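Side-chain contacts in beta 1-3 glucanase (Clostridium beijerinckii NCIMB 8052, PDB 5H4E), which probably hydrolyses beta-1,3-glucans as a glycoside hydrolase of family GH64: residues N187-K190 / E196-S199; R309-M312 / H317-N320; Y323-A328 / F333-H338. All coordinates share one frame; numbering follows the deposited sequence.

Contact 1: N187-K190 / E196-S199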
ATOM      1  N   ASN A 187     -10.807  16.816  -7.697  1.00 23.27           N
ATOM      2  CA  ASN A 187     -11.266  17.453  -8.929  1.00 24.62           C
ATOM      3  C   ASN A 187     -10.332  17.166 -10.103  1.00 24.62           C
ATOM      4  O   ASN A 187     -10.787  16.827 -11.195  1.00 23.80           O
ATOM      5  CB  ASN A 187     -11.412  18.959  -8.729  1.00 22.78           C
ATOM      6  CG  ASN A 187     -12.545  19.315  -7.773  1.00 29.15           C
ATOM      7  OD1 ASN A 187     -13.529  18.578  -7.648  1.00 30.99           O
ATOM      8  ND2 ASN A 187     -12.417  20.453  -7.104  1.00 29.18           N
ATOM      9  N   ALA A 188      -9.029  17.308  -9.872  1.00 23.50           N
ATOM     10  CA  ALA A 188      -8.042  17.024 -10.912  1.00 20.58           C
ATOM     11  C   ALA A 188      -8.122  15.587 -11.381  1.00 24.80           C
ATOM     12  O   ALA A 188      -8.041  15.328 -12.576  1.00 22.16           O
ATOM     13  CB  ALA A 188      -6.647  17.324 -10.426  1.00 20.88           C
ATOM     14  N   TYR A 189      -8.274  14.650 -10.445  1.00 21.07           N
ATOM     15  CA  TYR A 189      -8.391  13.238 -10.818  1.00 20.84           C
ATOM     16  C   TYR A 189      -9.532  13.041 -11.821  1.00 23.55           C
ATOM     17  O   TYR A 189      -9.341  12.446 -12.882  1.00 21.64           O
ATOM     18  CB  TYR A 189      -8.609  12.352  -9.574  1.00 17.94           C
ATOM     19  CG  TYR A 189      -8.762  10.876  -9.917  1.00 18.52           C
ATOM     20  CD1 TYR A 189      -9.983  10.363 -10.346  1.00 17.15           C
ATOM     21  CD2 TYR A 189      -7.684  10.004  -9.831  1.00 16.03           C
ATOM     22  CE1 TYR A 189     -10.130   9.040 -10.677  1.00 17.68           C
ATOM     23  CE2 TYR A 189      -7.823   8.662 -10.161  1.00 16.85           C
ATOM     24  CZ  TYR A 189      -9.054   8.191 -10.589  1.00 20.18           C
ATOM     25  OH  TYR A 189      -9.212   6.870 -10.925  1.00 17.06           O
ATOM     26  N   LYS A 190     -10.716  13.536 -11.470  1.00 23.11           N
ATOM     27  CA  LYS A 190     -11.906  13.361 -12.306  1.00 23.47           C
ATOM     28  C   LYS A 190     -11.673  13.897 -13.727  1.00 25.61           C
ATOM     29  O   LYS A 190     -12.054  13.263 -14.712  1.00 26.13           O
ATOM     30  CB  LYS A 190     -13.111  14.052 -11.647  1.00 22.83           C
ATOM     31  CG  LYS A 190     -14.455  13.886 -12.376  1.00 33.98           C
ATOM     32  CD  LYS A 190     -14.888  12.412 -12.554  1.00 39.63           C
ATOM     33  CE  LYS A 190     -15.221  11.704 -11.235  1.00 30.18           C
ATOM     34  NZ  LYS A 190     -16.494  12.168 -10.549  1.00 35.94           N
ATOM     35  N   GLU A 196     -12.770   4.913 -18.094  1.00 21.83           N
ATOM     36  CA  GLU A 196     -12.874   3.716 -17.251  1.00 20.55           C
ATOM     37  C   GLU A 196     -12.508   3.974 -15.789  1.00 19.63           C
ATOM     38  O   GLU A 196     -12.950   3.254 -14.891  1.00 19.72           O
ATOM     39  CB  GLU A 196     -11.982   2.592 -17.797  1.00 21.35           C
ATOM     40  CG  GLU A 196     -12.373   2.098 -19.174  1.00 25.12           C
ATOM     41  CD  GLU A 196     -11.619   2.800 -20.296  1.00 24.74           C
ATOM     42  OE1 GLU A 196     -11.053   3.888 -20.070  1.00 24.46           O
ATOM     43  OE2 GLU A 196     -11.586   2.250 -21.416  1.00 30.77           O
ATOM     44  N   PHE A 197     -11.695   4.999 -15.544  1.00 21.09           N
ATOM     45  CA  PHE A 197     -11.184   5.245 -14.196  1.00 17.79           C
ATOM     46  C   PHE A 197     -11.925   6.322 -13.428  1.00 20.38           C
ATOM     47  O   PHE A 197     -11.680   6.498 -12.237  1.00 17.93           O
ATOM     48  CB  PHE A 197      -9.703   5.618 -14.265  1.00 16.65           C
ATOM     49  CG  PHE A 197      -8.830   4.477 -14.664  1.00 17.17           C
ATOM     50  CD1 PHE A 197      -8.264   3.657 -13.701  1.00 18.84           C
ATOM     51  CD2 PHE A 197      -8.600   4.206 -16.003  1.00 18.97           C
ATOM     52  CE1 PHE A 197      -7.472   2.588 -14.059  1.00 19.70           C
ATOM     53  CE2 PHE A 197      -7.811   3.132 -16.376  1.00 18.79           C
ATOM     54  CZ  PHE A 197      -7.241   2.323 -15.395  1.00 19.19           C
ATOM     55  N   LYS A 198     -12.829   7.033 -14.099  1.00 18.68           N
ATOM     56  CA  LYS A 198     -13.455   8.214 -13.506  1.00 22.25           C
ATOM     57  C   LYS A 198     -14.384   7.898 -12.331  1.00 24.53           C
ATOM     58  O   LYS A 198     -14.401   8.635 -11.339  1.00 22.38           O
ATOM     59  CB  LYS A 198     -14.231   9.001 -14.574  1.00 23.22           C
ATOM     60  CG  LYS A 198     -13.341   9.717 -15.587  1.00 27.57           C
ATOM     61  CD  LYS A 198     -14.119  10.809 -16.320  1.00 30.67           C
ATOM     62  CE  LYS A 198     -13.230  11.579 -17.301  1.00 30.77           C
ATOM     63  NZ  LYS A 198     -13.052  10.809 -18.544  1.00 37.11           N
ATOM     64  N   SER A 199     -15.157   6.818 -12.426  1.00 22.06           N
ATOM     65  CA  SER A 199     -16.159   6.559 -11.385  1.00 21.89           C
ATOM     66  C   SER A 199     -15.548   5.892 -10.156  1.00 22.65           C
ATOM     67  O   SER A 199     -16.263   5.514  -9.231  1.00 21.72           O
ATOM     68  CB  SER A 199     -17.311   5.702 -11.925  1.00 24.76           C
ATOM     69  OG  SER A 199     -16.919   4.357 -12.162  1.00 24.91           O
TER
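A chi1 of 179° sets CG of Tyr189 trans to its main-chain nitrogen and sends the phenol out until its hydroxyl reaches Phe197, whose own CG sits beside the backbone N (chi1 -69°) and carries the phenyl ring away. Across this contact the phenol is held by main chain. Tyr189 OH donates to Phe197 O over 2.8 Å; this acceptor lies at the ring edge, in the phenol plane, while the hydroxyl stands 36° above the plane of the carbonyl. Phe197 CB rests 3.6 Å from the same Tyr189 OH. The tyrosine in this way ties helix 182-192 to helix 195-198, two consecutive helices, the second short and weakly bonded. Helix 332-339 packs against this pair: Phe336 meets the Tyr189 ring edge-to-face, and Phe333 touches both aromatic residues. Farther out, two lysines cross at about a right angle and exchange methylene-to-carbonyl contacts. Lys190, bent at each torsion beyond chi1, lays CE 3.2 Å from Lys198 O. Lys198 stays extended until its last bend and brings CE to 3.3 Å from Lys190 O, from where its NZ makes a weak hydrogen bond to Val193 O.

Contact 2: R309-M312 / H317-N320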
ATOM      1  N   ARG A 309       2.294  -0.466 -15.975  1.00 16.02           N
ATOM      2  CA  ARG A 309       2.935   0.700 -16.585  1.00 13.97           C
ATOM      3  C   ARG A 309       2.871   0.674 -18.116  1.00 15.91           C
ATOM      4  O   ARG A 309       3.311   1.630 -18.770  1.00 16.82           O
ATOM      5  CB  ARG A 309       4.397   0.794 -16.123  1.00 13.93           C
ATOM      6  CG  ARG A 309       4.553   1.120 -14.630  1.00 15.78           C
ATOM      7  CD  ARG A 309       5.967   0.818 -14.115  1.00 14.81           C
ATOM      8  NE  ARG A 309       6.118   1.188 -12.709  1.00 17.17           N
ATOM      9  CZ  ARG A 309       7.142   0.824 -11.939  1.00 21.19           C
ATOM     10  NH1 ARG A 309       8.111   0.051 -12.429  1.00 19.45           N
ATOM     11  NH2 ARG A 309       7.187   1.213 -10.666  1.00 19.52           N
ATOM     12  N   HIS A 310       2.286  -0.397 -18.661  1.00 16.53           N
ATOM     13  CA  HIS A 310       2.199  -0.662 -20.106  1.00 18.65           C
ATOM     14  C   HIS A 310       3.569  -0.531 -20.791  1.00 16.97           C
ATOM     15  O   HIS A 310       3.745   0.262 -21.709  1.00 17.04           O
ATOM     16  CB  HIS A 310       1.169   0.269 -20.780  1.00 16.70           C
ATOM     17  CG  HIS A 310       0.745  -0.177 -22.152  1.00 18.13           C
ATOM     18  ND1 HIS A 310      -0.539  -0.604 -22.433  1.00 18.22           N
ATOM     19  CD2 HIS A 310       1.421  -0.234 -23.328  1.00 19.32           C
ATOM     20  CE1 HIS A 310      -0.631  -0.915 -23.716  1.00 17.53           C
ATOM     21  NE2 HIS A 310       0.542  -0.698 -24.282  1.00 19.95           N
ATOM     22  N   VAL A 311       4.536  -1.327 -20.348  1.00 18.41           N
ATOM     23  CA  VAL A 311       5.856  -1.353 -20.972  1.00 17.65           C
ATOM     24  C   VAL A 311       6.381  -2.784 -21.124  1.00 19.94           C
ATOM     25  O   VAL A 311       7.589  -2.991 -21.273  1.00 19.65           O
ATOM     26  CB  VAL A 311       6.898  -0.518 -20.173  1.00 19.48           C
ATOM     27  CG1 VAL A 311       6.695   0.982 -20.406  1.00 18.54           C
ATOM     28  CG2 VAL A 311       6.864  -0.868 -18.676  1.00 18.84           C
ATOM     29  N   MET A 312       5.471  -3.762 -21.105  1.00 15.85           N
ATOM     30  CA  MET A 312       5.858  -5.169 -21.224  1.00 18.57           C
ATOM     31  C   MET A 312       6.632  -5.438 -22.521  1.00 20.60           C
ATOM     32  O   MET A 312       7.470  -6.337 -22.578  1.00 20.63           O
ATOM     33  CB  MET A 312       4.619  -6.074 -21.135  1.00 15.52           C
ATOM     34  CG  MET A 312       4.292  -6.518 -19.692  1.00 18.21           C
ATOM     35  SD  MET A 312       5.638  -7.471 -18.945  1.00 20.77           S
ATOM     36  CE  MET A 312       5.463  -9.070 -19.760  1.00 18.58           C
ATOM     37  N   HIS A 317      13.436  -0.190 -21.037  1.00 23.38           N
ATOM     38  CA  HIS A 317      13.007   1.055 -20.400  1.00 24.71           C
ATOM     39  C   HIS A 317      12.136   0.840 -19.169  1.00 25.85           C
ATOM     40  O   HIS A 317      11.437   1.756 -18.721  1.00 23.75           O
ATOM     41  CB  HIS A 317      12.267   1.924 -21.413  1.00 22.87           C
ATOM     42  CG  HIS A 317      13.161   2.487 -22.475  1.00 25.94           C
ATOM     43  ND1 HIS A 317      12.891   2.362 -23.822  1.00 28.85           N
ATOM     44  CD2 HIS A 317      14.335   3.162 -22.388  1.00 26.01           C
ATOM     45  CE1 HIS A 317      13.856   2.942 -24.518  1.00 28.94           C
ATOM     46  NE2 HIS A 317      14.740   3.441 -23.672  1.00 27.28           N
ATOM     47  N   TRP A 318      12.204  -0.358 -18.601  1.00 22.47           N
ATOM     48  CA  TRP A 318      11.451  -0.652 -17.393  1.00 23.24           C
ATOM     49  C   TRP A 318      11.856   0.255 -16.226  1.00 23.09           C
ATOM     50  O   TRP A 318      11.077   0.465 -15.301  1.00 25.35           O
ATOM     51  CB  TRP A 318      11.622  -2.123 -17.016  1.00 24.91           C
ATOM     52  CG  TRP A 318      10.745  -3.034 -17.825  1.00 20.55           C
ATOM     53  CD1 TRP A 318       9.929  -2.682 -18.867  1.00 23.00           C
ATOM     54  CD2 TRP A 318      10.573  -4.438 -17.637  1.00 20.41           C
ATOM     55  NE1 TRP A 318       9.266  -3.788 -19.343  1.00 21.71           N
ATOM     56  CE2 TRP A 318       9.646  -4.880 -18.609  1.00 21.87           C
ATOM     57  CE3 TRP A 318      11.112  -5.366 -16.743  1.00 21.86           C
ATOM     58  CZ2 TRP A 318       9.250  -6.214 -18.714  1.00 21.32           C
ATOM     59  CZ3 TRP A 318      10.720  -6.692 -16.847  1.00 24.36           C
ATOM     60  CH2 TRP A 318       9.788  -7.103 -17.817  1.00 20.95           C
ATOM     61  N   ASN A 319      13.063   0.810 -16.287  1.00 21.80           N
ATOM     62  CA  ASN A 319      13.538   1.711 -15.250  1.00 22.44           C
ATOM     63  C   ASN A 319      13.374   3.200 -15.583  1.00 23.87           C
ATOM     64  O   ASN A 319      13.914   4.058 -14.879  1.00 24.11           O
ATOM     65  CB  ASN A 319      15.012   1.417 -14.937  1.00 24.78           C
ATOM     66  CG  ASN A 319      15.952   1.713 -16.109  1.00 30.71           C
ATOM     67  OD1 ASN A 319      15.545   2.215 -17.161  1.00 32.60           O
ATOM     68  ND2 ASN A 319      17.233   1.408 -15.912  1.00 31.46           N
ATOM     69  N   ASN A 320      12.647   3.508 -16.648  1.00 22.67           N
ATOM     70  CA  ASN A 320      12.550   4.893 -17.101  1.00 22.96           C
ATOM     71  C   ASN A 320      11.102   5.358 -17.218  1.00 21.87           C
ATOM     72  O   ASN A 320      10.420   5.042 -18.187  1.00 22.39           O
ATOM     73  CB  ASN A 320      13.270   5.070 -18.447  1.00 24.93           C
ATOM     74  CG  ASN A 320      13.418   6.540 -18.853  1.00 24.29           C
ATOM     75  OD1 ASN A 320      12.595   7.385 -18.499  1.00 26.99           O
ATOM     76  ND2 ASN A 320      14.474   6.843 -19.599  1.00 29.47           N
TER
HETATM   77  O   HOH W   1       8.654  -0.953 -14.944  1.00 17.66           O
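From its CB, the side chain of Trp318 turns back along Val311 and ends beside Met312, with CG anti to the carbonyl carbon (chi1 -80°), which carries the indole toward Val311. CD1 is the first atom to touch, lying 3.6 Å from Val311 CG2; the valine and the indole run antiparallel alongside one another. Next, NE1 gives its hydrogen to Val311 O over 2.7 Å, with an N-H...O angle of 152°. The oxygen lies in the indole plane, but NE1 stands well above the plane of the carbonyl, 53° out of it. The backbone supplies the setting: His310, the first residue to leave helical phi/psi after helix 294-309, has positive phi and closes the last turn as a Schellman motif, so Val311 follows directly on the helix exit, and Trp318 sits in a type I turn closed by Asn320 N bonding to His317 O. The indole therefore bridges a helix terminus and the following turn, while Gln302 and Ala306 of the helix, Leu242 and Phe244 also pack on it. On the six-membered ring, CZ2 meets Met312 SD at 3.8 Å, an oblique Met-aromatic contact. Back at the main chain, one water accepts from Arg309 NH1, in the guanidinium plane, at 2.8 Å and donates to Trp318 O at 2.8 Å. NH2 of this arginine is held by a salt bridge to Asp352 and a hydrogen bond to Val354 O.

Contact 3: Y323-A328 / F333-H338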
ATOM      1  N   TYR A 323       8.698   6.431 -20.119  1.00 20.34           N
ATOM      2  CA  TYR A 323       8.057   5.488 -21.026  1.00 20.37           C
ATOM      3  C   TYR A 323       6.791   4.852 -20.440  1.00 21.34           C
ATOM      4  O   TYR A 323       6.102   4.108 -21.141  1.00 22.26           O
ATOM      5  CB  TYR A 323       9.052   4.395 -21.427  1.00 21.53           C
ATOM      6  CG  TYR A 323      10.160   4.919 -22.311  1.00 22.60           C
ATOM      7  CD1 TYR A 323      11.263   5.564 -21.768  1.00 25.99           C
ATOM      8  CD2 TYR A 323      10.086   4.794 -23.692  1.00 28.93           C
ATOM      9  CE1 TYR A 323      12.277   6.054 -22.581  1.00 26.17           C
ATOM     10  CE2 TYR A 323      11.088   5.280 -24.508  1.00 30.24           C
ATOM     11  CZ  TYR A 323      12.178   5.910 -23.944  1.00 31.90           C
ATOM     12  OH  TYR A 323      13.173   6.392 -24.756  1.00 33.96           O
ATOM     13  N   PHE A 324       6.481   5.156 -19.175  1.00 18.34           N
ATOM     14  CA  PHE A 324       5.360   4.511 -18.488  1.00 19.35           C
ATOM     15  C   PHE A 324       4.031   5.177 -18.866  1.00 19.22           C
ATOM     16  O   PHE A 324       3.985   6.386 -19.103  1.00 17.72           O
ATOM     17  CB  PHE A 324       5.490   4.568 -16.950  1.00 19.33           C
ATOM     18  CG  PHE A 324       6.738   3.928 -16.366  1.00 21.71           C
ATOM     19  CD1 PHE A 324       7.554   3.083 -17.103  1.00 18.48           C
ATOM     20  CD2 PHE A 324       7.064   4.172 -15.036  1.00 18.55           C
ATOM     21  CE1 PHE A 324       8.695   2.519 -16.526  1.00 20.19           C
ATOM     22  CE2 PHE A 324       8.198   3.617 -14.459  1.00 19.52           C
ATOM     23  CZ  PHE A 324       9.008   2.781 -15.207  1.00 20.09           C
ATOM     24  N   TYR A 325       2.960   4.384 -18.871  1.00 16.92           N
ATOM     25  CA  TYR A 325       1.586   4.876 -19.013  1.00 17.89           C
ATOM     26  C   TYR A 325       1.329   5.633 -20.312  1.00 20.97           C
ATOM     27  O   TYR A 325       0.475   6.519 -20.357  1.00 18.84           O
ATOM     28  CB  TYR A 325       1.228   5.777 -17.831  1.00 16.73           C
ATOM     29  CG  TYR A 325       1.524   5.168 -16.480  1.00 16.18           C
ATOM     30  CD1 TYR A 325       0.738   4.140 -15.970  1.00 16.25           C
ATOM     31  CD2 TYR A 325       2.576   5.633 -15.706  1.00 15.56           C
ATOM     32  CE1 TYR A 325       1.004   3.588 -14.728  1.00 15.82           C
ATOM     33  CE2 TYR A 325       2.850   5.087 -14.452  1.00 17.52           C
ATOM     34  CZ  TYR A 325       2.061   4.068 -13.972  1.00 15.41           C
ATOM     35  OH  TYR A 325       2.326   3.542 -12.728  1.00 17.46           O
ATOM     36  N   LYS A 326       2.044   5.261 -21.371  1.00 18.31           N
ATOM     37  CA  LYS A 326       1.971   5.990 -22.637  1.00 21.22           C
ATOM     38  C   LYS A 326       0.818   5.533 -23.527  1.00 24.38           C
ATOM     39  O   LYS A 326       0.442   6.217 -24.477  1.00 21.67           O
ATOM     40  CB  LYS A 326       3.290   5.855 -23.394  1.00 23.40           C
ATOM     41  CG  LYS A 326       4.412   6.736 -22.868  1.00 27.19           C
ATOM     42  CD  LYS A 326       4.201   8.183 -23.304  1.00 35.06           C
ATOM     43  CE  LYS A 326       5.297   9.125 -22.801  1.00 38.02           C
ATOM     44  NZ  LYS A 326       5.416   9.155 -21.308  1.00 33.25           N
ATOM     45  N   ASP A 327       0.263   4.369 -23.237  1.00 18.84           N
ATOM     46  CA  ASP A 327      -0.940   3.954 -23.945  1.00 22.81           C
ATOM     47  C   ASP A 327      -1.788   3.038 -23.081  1.00 21.28           C
ATOM     48  O   ASP A 327      -1.289   2.407 -22.149  1.00 18.63           O
ATOM     49  CB  ASP A 327      -0.592   3.260 -25.267  1.00 26.77           C
ATOM     50  CG  ASP A 327      -1.796   3.171 -26.215  1.00 33.63           C
ATOM     51  OD1 ASP A 327      -2.839   3.818 -25.927  1.00 37.38           O
ATOM     52  OD2 ASP A 327      -1.702   2.465 -27.246  1.00 33.69           O
ATOM     53  N   ALA A 328      -3.078   2.985 -23.404  1.00 21.45           N
ATOM     54  CA  ALA A 328      -4.032   2.131 -22.713  1.00 21.00           C
ATOM     55  C   ALA A 328      -3.957   0.700 -23.246  1.00 21.90           C
ATOM     56  O   ALA A 328      -3.661   0.488 -24.426  1.00 20.98           O
ATOM     57  CB  ALA A 328      -5.443   2.693 -22.880  1.00 24.78           C
ATOM     58  N   PHE A 333      -5.009   5.217 -12.600  1.00 13.38           N
ATOM     59  CA  PHE A 333      -5.111   5.541 -11.172  1.00 16.24           C
ATOM     60  C   PHE A 333      -3.694   5.740 -10.580  1.00 16.15           C
ATOM     61  O   PHE A 333      -3.387   6.792 -10.012  1.00 14.35           O
ATOM     62  CB  PHE A 333      -5.893   4.437 -10.445  1.00 17.31           C
ATOM     63  CG  PHE A 333      -5.905   4.555  -8.932  1.00 16.16           C
ATOM     64  CD1 PHE A 333      -4.919   3.941  -8.164  1.00 15.31           C
ATOM     65  CD2 PHE A 333      -6.919   5.257  -8.282  1.00 15.55           C
ATOM     66  CE1 PHE A 333      -4.922   4.038  -6.770  1.00 17.26           C
ATOM     67  CE2 PHE A 333      -6.939   5.356  -6.880  1.00 14.75           C
ATOM     68  CZ  PHE A 333      -5.938   4.746  -6.125  1.00 18.15           C
ATOM     69  N   ALA A 334      -2.827   4.748 -10.748  1.00 13.25           N
ATOM     70  CA  ALA A 334      -1.470   4.824 -10.206  1.00 15.67           C
ATOM     71  C   ALA A 334      -0.727   6.033 -10.763  1.00 17.29           C
ATOM     72  O   ALA A 334      -0.082   6.777 -10.024  1.00 16.06           O
ATOM     73  CB  ALA A 334      -0.693   3.547 -10.514  1.00 13.89           C
ATOM     74  N   LYS A 335      -0.819   6.211 -12.075  1.00 14.56           N
ATOM     75  CA  LYS A 335      -0.142   7.326 -12.742  1.00 16.42           C
ATOM     76  C   LYS A 335      -0.571   8.674 -12.155  1.00 15.77           C
ATOM     77  O   LYS A 335       0.272   9.558 -11.956  1.00 16.17           O
ATOM     78  CB  LYS A 335      -0.403   7.270 -14.246  1.00 16.78           C
ATOM     79  CG  LYS A 335       0.048   8.505 -15.062  1.00 18.08           C
ATOM     80  CD  LYS A 335       1.544   8.846 -14.950  1.00 19.53           C
ATOM     81  CE  LYS A 335       1.954   9.862 -16.052  1.00 22.83           C
ATOM     82  NZ  LYS A 335       3.376  10.331 -15.907  1.00 25.14           N
ATOM     83  N   PHE A 336      -1.860   8.835 -11.845  1.00 15.83           N
ATOM     84  CA  PHE A 336      -2.294  10.092 -11.236  1.00 16.14           C
ATOM     85  C   PHE A 336      -1.515  10.416  -9.943  1.00 16.44           C
ATOM     86  O   PHE A 336      -1.087  11.561  -9.733  1.00 16.80           O
ATOM     87  CB  PHE A 336      -3.802  10.096 -10.928  1.00 13.82           C
ATOM     88  CG  PHE A 336      -4.307  11.457 -10.516  1.00 17.41           C
ATOM     89  CD1 PHE A 336      -4.458  11.787  -9.183  1.00 20.67           C
ATOM     90  CD2 PHE A 336      -4.563  12.429 -11.476  1.00 18.27           C
ATOM     91  CE1 PHE A 336      -4.890  13.059  -8.803  1.00 20.00           C
ATOM     92  CE2 PHE A 336      -4.994  13.691 -11.111  1.00 21.71           C
ATOM     93  CZ  PHE A 336      -5.155  14.007  -9.774  1.00 19.41           C
ATOM     94  N   TRP A 337      -1.320   9.428  -9.074  1.00 16.20           N
ATOM     95  CA  TRP A 337      -0.670   9.735  -7.791  1.00 17.27           C
ATOM     96  C   TRP A 337       0.811  10.052  -8.029  1.00 15.85           C
ATOM     97  O   TRP A 337       1.361  10.950  -7.398  1.00 15.98           O
ATOM     98  CB  TRP A 337      -0.916   8.589  -6.770  1.00 15.86           C
ATOM     99  CG  TRP A 337      -2.405   8.393  -6.689  1.00 17.35           C
ATOM    100  CD1 TRP A 337      -3.123   7.293  -7.072  1.00 16.73           C
ATOM    101  CD2 TRP A 337      -3.366   9.394  -6.328  1.00 16.99           C
ATOM    102  NE1 TRP A 337      -4.474   7.545  -6.938  1.00 17.47           N
ATOM    103  CE2 TRP A 337      -4.643   8.830  -6.487  1.00 17.10           C
ATOM    104  CE3 TRP A 337      -3.265  10.712  -5.858  1.00 14.26           C
ATOM    105  CZ2 TRP A 337      -5.804   9.538  -6.207  1.00 17.04           C
ATOM    106  CZ3 TRP A 337      -4.411  11.416  -5.600  1.00 15.72           C
ATOM    107  CH2 TRP A 337      -5.670  10.824  -5.769  1.00 16.03           C
ATOM    108  N   HIS A 338       1.434   9.374  -8.985  1.00 15.51           N
ATOM    109  CA  HIS A 338       2.805   9.711  -9.336  1.00 19.28           C
ATOM    110  C   HIS A 338       2.874  11.161  -9.803  1.00 19.50           C
ATOM    111  O   HIS A 338       3.797  11.892  -9.443  1.00 17.52           O
ATOM    112  CB  HIS A 338       3.350   8.762 -10.409  1.00 15.87           C
ATOM    113  CG  HIS A 338       3.654   7.392  -9.882  1.00 16.96           C
ATOM    114  ND1 HIS A 338       4.824   7.095  -9.219  1.00 16.91           N
ATOM    115  CD2 HIS A 338       2.925   6.253  -9.893  1.00 17.78           C
ATOM    116  CE1 HIS A 338       4.807   5.824  -8.849  1.00 19.77           C
ATOM    117  NE2 HIS A 338       3.662   5.292  -9.243  1.00 16.60           N
TER
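Tyr325 takes a left-handed backbone conformation, with phi at 60°, and brings its CA within 7.0 Å of Lys335 CA on the neighbouring helix. From there the phenol reaches toward the helix and lies with one face against the start of the lysine side chain. Lys335 CB sits over the ring centre, 3.6 Å from the Tyr325 centroid and 10° off its normal, a nearly upright CH-pi contact. The bend at chi2 of Lys335 (58°) then turns the chain along the ring, so that CD comes 3.5 Å from Tyr325 CD2 before the ammonium group runs on to a salt bridge with Asp339. Aliphatic and charged portions of one lysine are thus put to separate use. The hydroxyl end of the phenol touches Ala334, just before the lysine, and His338, one turn on from Ala334: Tyr325 OH is 3.7 Å from Ala334 CB and 4.0 Å from His338 CD2. That imidazole, crossing the phenol at about a right angle, has both nitrogens engaged, NE2 with Asp352 and ND1 with Asn344 O, which fixes its rotation. With Ala334, Lys335 and His338 along one side of helix 332-339, this is the packing of a loop aromatic on a helix flank, its central element a lysine-tyrosine CH-pi contact.

In the fold
Contact 3 touches both of the others, which do not touch each other. Its centre lies about 10 Å from that of contact 2 and about 13 Å from that of contact 1, whereas the centres of contacts 1 and 2 are about 24 Å apart and their nearest atoms about 10 Å. Toward contact 1, helix 332-339 packs on helix 182-192, with Phe336 CZ 3.3 Å from Tyr189 N. Toward contact 2, a probable backbone hydrogen bond of 2.8 Å joins Tyr325 N to Arg309 O. Asp352 adds a second connection between contacts 2 and 3, since its carboxylate pairs with Arg309 through one oxygen and with His338 through the other.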